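Local coordinates for protein glycosyl transferase (Staphylococcus aureus, PDB 5TZJ) that belongs to the family 2 glycosyl transferases, joins that domain to a TarS-type linker domain, and holds uridine-diphosphate-N-acetylglucosamine in a pocket, at residues A[141-146]-A[239-244]; A[163-168]-A[186-191]. All coordinates share one frame; numbering follows the deposited sequence.

Contact 1. Residues A[141-146]-A[239-244]; sequences TLLNSR and EAHKDQ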
loop_
_atom_site.group_PDB
_atom_site.type_symbol
_atom_site.label_atom_id
_atom_site.label_comp_id
_atom_site.label_asym_id
_atom_site.label_seq_id
_atom_site.Cartn_x
_atom_site.Cartn_y
_atom_site.Cartn_z
ATOM N N THR A 141 14.867 0.323 7.442
ATOM C CA THR A 141 13.861 0.357 8.493
ATOM C C THR A 141 12.737 1.320 8.127
ATOM O O THR A 141 12.852 2.153 7.218
ATOM C CB THR A 141 14.451 0.764 9.861
ATOM O OG1 THR A 141 14.542 2.192 9.942
ATOM C CG2 THR A 141 15.866 0.180 10.048
ATOM N N LEU A 142 11.632 1.170 8.858
ATOM C CA LEU A 142 10.495 2.060 8.707
ATOM C C LEU A 142 10.863 3.496 8.996
ATOM O O LEU A 142 10.233 4.402 8.450
ATOM C CB LEU A 142 9.363 1.633 9.638
ATOM C CG LEU A 142 8.487 0.472 9.183
ATOM C CD1 LEU A 142 7.572 -0.016 10.325
ATOM C CD2 LEU A 142 7.658 0.885 7.959
ATOM N N LEU A 143 11.890 3.729 9.818
ATOM C CA LEU A 143 12.242 5.080 10.223
ATOM C C LEU A 143 13.490 5.615 9.539
ATOM O O LEU A 143 13.805 6.793 9.716
ATOM C CB LEU A 143 12.434 5.153 11.747
ATOM C CG LEU A 143 11.236 4.836 12.643
ATOM C CD1 LEU A 143 11.658 4.908 14.113
ATOM C CD2 LEU A 143 10.085 5.787 12.335
ATOM N N ASN A 144 14.240 4.812 8.787
ATOM C CA ASN A 144 15.422 5.410 8.168
ATOM C C ASN A 144 15.344 5.358 6.653
ATOM O O ASN A 144 16.346 5.565 5.969
ATOM C CB ASN A 144 16.723 4.789 8.692
ATOM C CG ASN A 144 16.978 3.367 8.177
ATOM O OD1 ASN A 144 16.295 2.847 7.266
ATOM N ND2 ASN A 144 17.997 2.733 8.757
ATOM N N SER A 145 14.159 5.083 6.118
ATOM C CA SER A 145 13.986 4.960 4.684
ATOM C C SER A 145 12.568 5.402 4.369
ATOM O O SER A 145 11.768 5.655 5.272
ATOM C CB SER A 145 14.216 3.519 4.223
ATOM O OG SER A 145 13.072 2.715 4.607
ATOM N N ARG A 146 12.244 5.461 3.081
ATOM C CA ARG A 146 10.901 5.827 2.656
ATOM C C ARG A 146 10.045 4.599 2.323
ATOM O O ARG A 146 9.128 4.710 1.512
ATOM C CB ARG A 146 10.954 6.746 1.434
ATOM C CG ARG A 146 12.014 7.816 1.476
ATOM C CD ARG A 146 11.377 9.173 1.753
ATOM N NE ARG A 146 10.298 9.436 0.814
ATOM C CZ ARG A 146 9.374 10.359 1.011
ATOM N NH1 ARG A 146 9.443 11.116 2.096
ATOM N NH2 ARG A 146 8.393 10.527 0.134
ATOM N N GLU A 239 8.055 2.170 22.733
ATOM C CA GLU A 239 6.934 3.095 22.596
ATOM C C GLU A 239 7.275 4.271 21.678
ATOM O O GLU A 239 6.480 4.635 20.807
ATOM C CB GLU A 239 6.481 3.566 23.981
ATOM C CG GLU A 239 5.002 4.050 24.022
ATOM C CD GLU A 239 3.930 2.926 23.789
ATOM O OE1 GLU A 239 2.887 3.208 23.151
ATOM O OE2 GLU A 239 4.139 1.778 24.233
ATOM N N ALA A 240 8.457 4.886 21.847
ATOM C CA ALA A 240 8.766 6.065 21.034
ATOM C C ALA A 240 8.864 5.718 19.553
ATOM O O ALA A 240 8.495 6.526 18.686
ATOM C CB ALA A 240 10.083 6.723 21.523
ATOM N N HIS A 241 9.415 4.552 19.234
ATOM C CA HIS A 241 9.498 4.144 17.833
ATOM C C HIS A 241 8.106 3.928 17.233
ATOM O O HIS A 241 7.841 4.331 16.089
ATOM C CB HIS A 241 10.347 2.868 17.717
ATOM C CG HIS A 241 11.794 3.110 17.938
ATOM N ND1 HIS A 241 12.751 2.137 17.795
ATOM C CD2 HIS A 241 12.464 4.228 18.281
ATOM C CE1 HIS A 241 13.948 2.636 18.046
ATOM N NE2 HIS A 241 13.802 3.909 18.348
ATOM N N LYS A 242 7.199 3.324 17.993
ATOM C CA LYS A 242 5.833 3.130 17.496
ATOM C C LYS A 242 5.179 4.459 17.167
ATOM O O LYS A 242 4.541 4.609 16.110
ATOM C CB LYS A 242 4.977 2.398 18.531
ATOM C CG LYS A 242 5.336 0.967 18.789
ATOM C CD LYS A 242 5.046 0.685 20.273
ATOM C CE LYS A 242 3.861 -0.114 20.395
ATOM N NZ LYS A 242 3.508 -0.498 21.789
ATOM N N ASP A 243 5.310 5.443 18.084
ATOM C CA ASP A 243 4.747 6.772 17.828
ATOM C C ASP A 243 5.352 7.359 16.574
ATOM O O ASP A 243 4.647 7.956 15.747
ATOM C CB ASP A 243 5.022 7.731 19.001
ATOM C CG ASP A 243 4.048 7.563 20.175
ATOM O OD1 ASP A 243 3.172 6.639 20.143
ATOM O OD2 ASP A 243 4.142 8.387 21.135
ATOM N N GLN A 244 6.665 7.181 16.414
ATOM C CA GLN A 244 7.361 7.752 15.267
ATOM C C GLN A 244 6.923 7.088 13.976
ATOM O O GLN A 244 6.757 7.771 12.960
ATOM C CB GLN A 244 8.872 7.612 15.443
ATOM C CG GLN A 244 9.558 8.942 15.675
ATOM C CD GLN A 244 9.305 9.946 14.523
ATOM O OE1 GLN A 244 9.084 9.557 13.362
ATOM N NE2 GLN A 244 9.316 11.227 14.849
#
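Rotated so that CG lies trans to the carbonyl carbon (chi1 -62°), and then extended through chi2 of 178°, Leu143 sends its two methyls out of the 141-146 loop to the first turns of helix 239-256. Across the contact CD2 of Leu143 meets Gln244 alone, 3.8 Å from both its CB and its carbonyl carbon, so this methyl rests on the root of the glutamine and the helix backbone. CD1 of Leu143 touches two residues: it lies 4.1 Å from CB of Gln244 and goes over one face of the His241 ring, where the nearest ring atom is CG of His241 at 4.2 Å. Since His241 and Gln244 are three residues apart on the helix, one leucine bridges neighbouring turns. Gln244 bends at chi2 (-58°), and its OE1 comes to 4.0 Å from CD2 of Leu143, a van der Waals approach. The contact is small (136 Å² buried), lies at the surface and is made by van der Waals packing; Leu143 also touches Ile245 of the same helix. Behind the leucine, the loop is tied by its own bonds: OG1 of Thr141 accepts from N of Leu143 at 3.1 Å, and OG of Ser145 donates to O of Thr141 at 2.7 Å. The first of these makes an ST turn at Thr141, just ahead of Leu143, the residue that packs the glycosyl transferase family 2 region against a helix of the TarS linker region.

Contact 2. Residues A[163-168]-A[186-191]; sequences KDNDIY and YLNANR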
loop_
_atom_site.group_PDB
_atom_site.type_symbol
_atom_site.label_atom_id
_atom_site.label_comp_id
_atom_site.label_asym_id
_atom_site.label_seq_id
_atom_site.Cartn_x
_atom_site.Cartn_y
_atom_site.Cartn_z
ATOM N N LYS A 163 2.597 -16.257 7.263
ATOM C CA LYS A 163 1.714 -17.268 7.833
ATOM C C LYS A 163 1.890 -17.384 9.344
ATOM O O LYS A 163 0.895 -17.516 10.063
ATOM C CB LYS A 163 1.925 -18.618 7.131
ATOM C CG LYS A 163 1.422 -18.584 5.693
ATOM C CD LYS A 163 1.445 -19.970 5.011
ATOM C CE LYS A 163 0.826 -19.857 3.621
ATOM N NZ LYS A 163 1.038 -21.062 2.760
ATOM N N ASP A 164 3.135 -17.279 9.852
ATOM C CA ASP A 164 3.357 -17.409 11.294
ATOM C C ASP A 164 2.689 -16.286 12.059
ATOM O O ASP A 164 2.313 -16.478 13.215
ATOM C CB ASP A 164 4.846 -17.427 11.634
ATOM C CG ASP A 164 5.555 -18.643 11.072
ATOM O OD1 ASP A 164 4.865 -19.570 10.587
ATOM O OD2 ASP A 164 6.805 -18.677 11.127
ATOM N N ASN A 165 2.537 -15.116 11.439
ATOM C CA ASN A 165 1.923 -13.955 12.082
ATOM C C ASN A 165 0.513 -13.692 11.607
ATOM O O ASN A 165 -0.034 -12.622 11.899
ATOM C CB ASN A 165 2.776 -12.716 11.851
ATOM C CG ASN A 165 4.124 -12.863 12.467
ATOM O OD1 ASN A 165 4.247 -12.840 13.698
ATOM N ND2 ASN A 165 5.139 -13.130 11.633
ATOM N N ASP A 166 -0.076 -14.625 10.857
ATOM C CA ASP A 166 -1.470 -14.518 10.419
ATOM C C ASP A 166 -1.722 -13.219 9.644
ATOM O O ASP A 166 -2.631 -12.449 9.961
ATOM C CB ASP A 166 -2.410 -14.625 11.618
ATOM C CG ASP A 166 -3.847 -14.852 11.212
ATOM O OD1 ASP A 166 -4.098 -15.774 10.405
ATOM O OD2 ASP A 166 -4.724 -14.105 11.697
ATOM N N ILE A 167 -0.906 -12.971 8.619
ATOM C CA ILE A 167 -0.988 -11.731 7.843
ATOM C C ILE A 167 -1.722 -12.058 6.551
ATOM O O ILE A 167 -1.234 -12.839 5.731
ATOM C CB ILE A 167 0.392 -11.122 7.576
ATOM C CG1 ILE A 167 1.062 -10.798 8.910
ATOM C CG2 ILE A 167 0.279 -9.836 6.731
ATOM C CD1 ILE A 167 2.535 -10.227 8.737
ATOM N N TYR A 168 -2.912 -11.485 6.391
ATOM C CA TYR A 168 -3.745 -11.703 5.215
ATOM C C TYR A 168 -4.236 -10.356 4.725
ATOM O O TYR A 168 -4.087 -9.342 5.397
ATOM C CB TYR A 168 -4.918 -12.655 5.520
ATOM C CG TYR A 168 -4.382 -14.058 5.580
ATOM C CD1 TYR A 168 -4.073 -14.746 4.402
ATOM C CD2 TYR A 168 -4.077 -14.663 6.794
ATOM C CE1 TYR A 168 -3.519 -16.033 4.431
ATOM C CE2 TYR A 168 -3.516 -15.958 6.843
ATOM C CZ TYR A 168 -3.241 -16.632 5.658
ATOM O OH TYR A 168 -2.683 -17.896 5.676
ATOM N N TYR A 186 5.773 -5.289 7.254
ATOM C CA TYR A 186 6.896 -4.447 7.682
ATOM C C TYR A 186 7.106 -4.546 9.188
ATOM O O TYR A 186 8.243 -4.701 9.670
ATOM C CB TYR A 186 6.648 -2.991 7.300
ATOM C CG TYR A 186 6.817 -2.589 5.839
ATOM C CD1 TYR A 186 7.590 -3.315 4.974
ATOM C CD2 TYR A 186 6.207 -1.420 5.358
ATOM C CE1 TYR A 186 7.756 -2.882 3.621
ATOM C CE2 TYR A 186 6.378 -0.964 4.055
ATOM C CZ TYR A 186 7.154 -1.708 3.182
ATOM O OH TYR A 186 7.281 -1.257 1.885
ATOM N N LEU A 187 6.019 -4.422 9.956
ATOM C CA LEU A 187 6.128 -4.393 11.414
ATOM C C LEU A 187 6.687 -5.708 11.998
ATOM O O LEU A 187 7.311 -5.698 13.063
ATOM C CB LEU A 187 4.761 -4.061 12.015
ATOM C CG LEU A 187 4.266 -2.593 11.926
ATOM C CD1 LEU A 187 2.778 -2.477 12.264
ATOM C CD2 LEU A 187 5.096 -1.610 12.810
ATOM N N ASN A 188 6.465 -6.843 11.340
ATOM C CA ASN A 188 6.884 -8.135 11.867
ATOM C C ASN A 188 8.223 -8.629 11.334
ATOM O O ASN A 188 8.757 -9.605 11.870
ATOM C CB ASN A 188 5.816 -9.204 11.557
ATOM C CG ASN A 188 4.618 -9.076 12.462
ATOM O OD1 ASN A 188 4.665 -9.474 13.634
ATOM N ND2 ASN A 188 3.548 -8.490 11.946
ATOM N N ALA A 189 8.776 -8.004 10.304
ATOM C CA ALA A 189 9.929 -8.590 9.647
ATOM C C ALA A 189 11.177 -8.284 10.458
ATOM O O ALA A 189 11.289 -7.229 11.075
ATOM C CB ALA A 189 10.087 -8.045 8.229
ATOM N N ASN A 190 12.106 -9.224 10.473
ATOM C CA ASN A 190 13.384 -8.938 11.102
ATOM C C ASN A 190 14.280 -8.122 10.191
ATOM O O ASN A 190 15.104 -7.346 10.677
ATOM C CB ASN A 190 14.082 -10.232 11.504
ATOM C CG ASN A 190 13.347 -10.951 12.605
ATOM O OD1 ASN A 190 12.802 -10.312 13.519
ATOM N ND2 ASN A 190 13.305 -12.285 12.523
ATOM N N ARG A 191 14.121 -8.257 8.881
ATOM C CA ARG A 191 14.962 -7.520 7.951
ATOM C C ARG A 191 14.163 -7.210 6.695
ATOM O O ARG A 191 13.505 -8.100 6.127
ATOM C CB ARG A 191 16.226 -8.304 7.577
ATOM C CG ARG A 191 16.859 -7.771 6.318
ATOM C CD ARG A 191 18.277 -8.237 6.152
ATOM N NE ARG A 191 19.024 -8.056 7.386
ATOM C CZ ARG A 191 20.346 -7.960 7.464
ATOM N NH1 ARG A 191 21.081 -8.016 6.360
ATOM N NH2 ARG A 191 20.912 -7.821 8.652
#
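A small, partly buried packing contact joins the C-terminal ends of two helices in the glycosyl transferase domain, where the turn after helix 159-164 meets the end of helix 177-188. Its centre is the pair Asn165 and Asn188, whose CA atoms are 7.7 Å apart. The side chains come from opposite sides and overlap with their amides stacked, the planes 24° apart and CG of Asn165 3.8 Å from CG of Asn188. Similar first torsions (chi1 -63° in Asn165, -76° in Asn188) swing each amide back toward the preceding turn: ND2 of Asn165 donates to O of Leu161, and ND2 of Asn188 to O of Lys184. Beside the pair, the CD1 methyl of Ile167 makes van der Waals contact with the amide nitrogen ND2 of Asn188 at 3.8 Å, and Ile167 also packs on Phe181 and Lys184 of that helix. A Schellman motif sets up this arrangement: Asp166, with positive phi, is its C-prime residue, N of Asp166 bonds to O of Lys163 at 3.2 Å and N of Ile167 to O of Leu162, and the chain leaves the helix with Ile167 pointing toward helix 177-188. OD1 of Asn165 and OD1 of Asn188 stand 3.4 Å apart as two acceptors. The carbonyls run alongside in nearly the same direction, so their interaction is probably unfavourable, which implies that the amides are set by their separate side-chain hydrogen bonds to carbonyls four residues back.

The centres of contacts 1 and 2 lie 16 Å apart, and helix 177-188 connects them. Its C-terminal end belongs to contact 2, while Tyr186 and Leu187 there pack against Leu142 of the 141-146 loop: CD2 of Leu142 is 3.8 Å from CD2 of Tyr186. Along the chain contact 2 is nested within contact 1, in the order 141-146, 163-168, 186-191, 239-244. Contact 2 is thus a local closure inside the glycosyl transferase domain, whereas contact 1 spans 93 residues to reach the linker helix 239-256. Leu142 and Leu143, adjacent in sequence, thereby place one loop between helix 177-188 and the helical linker.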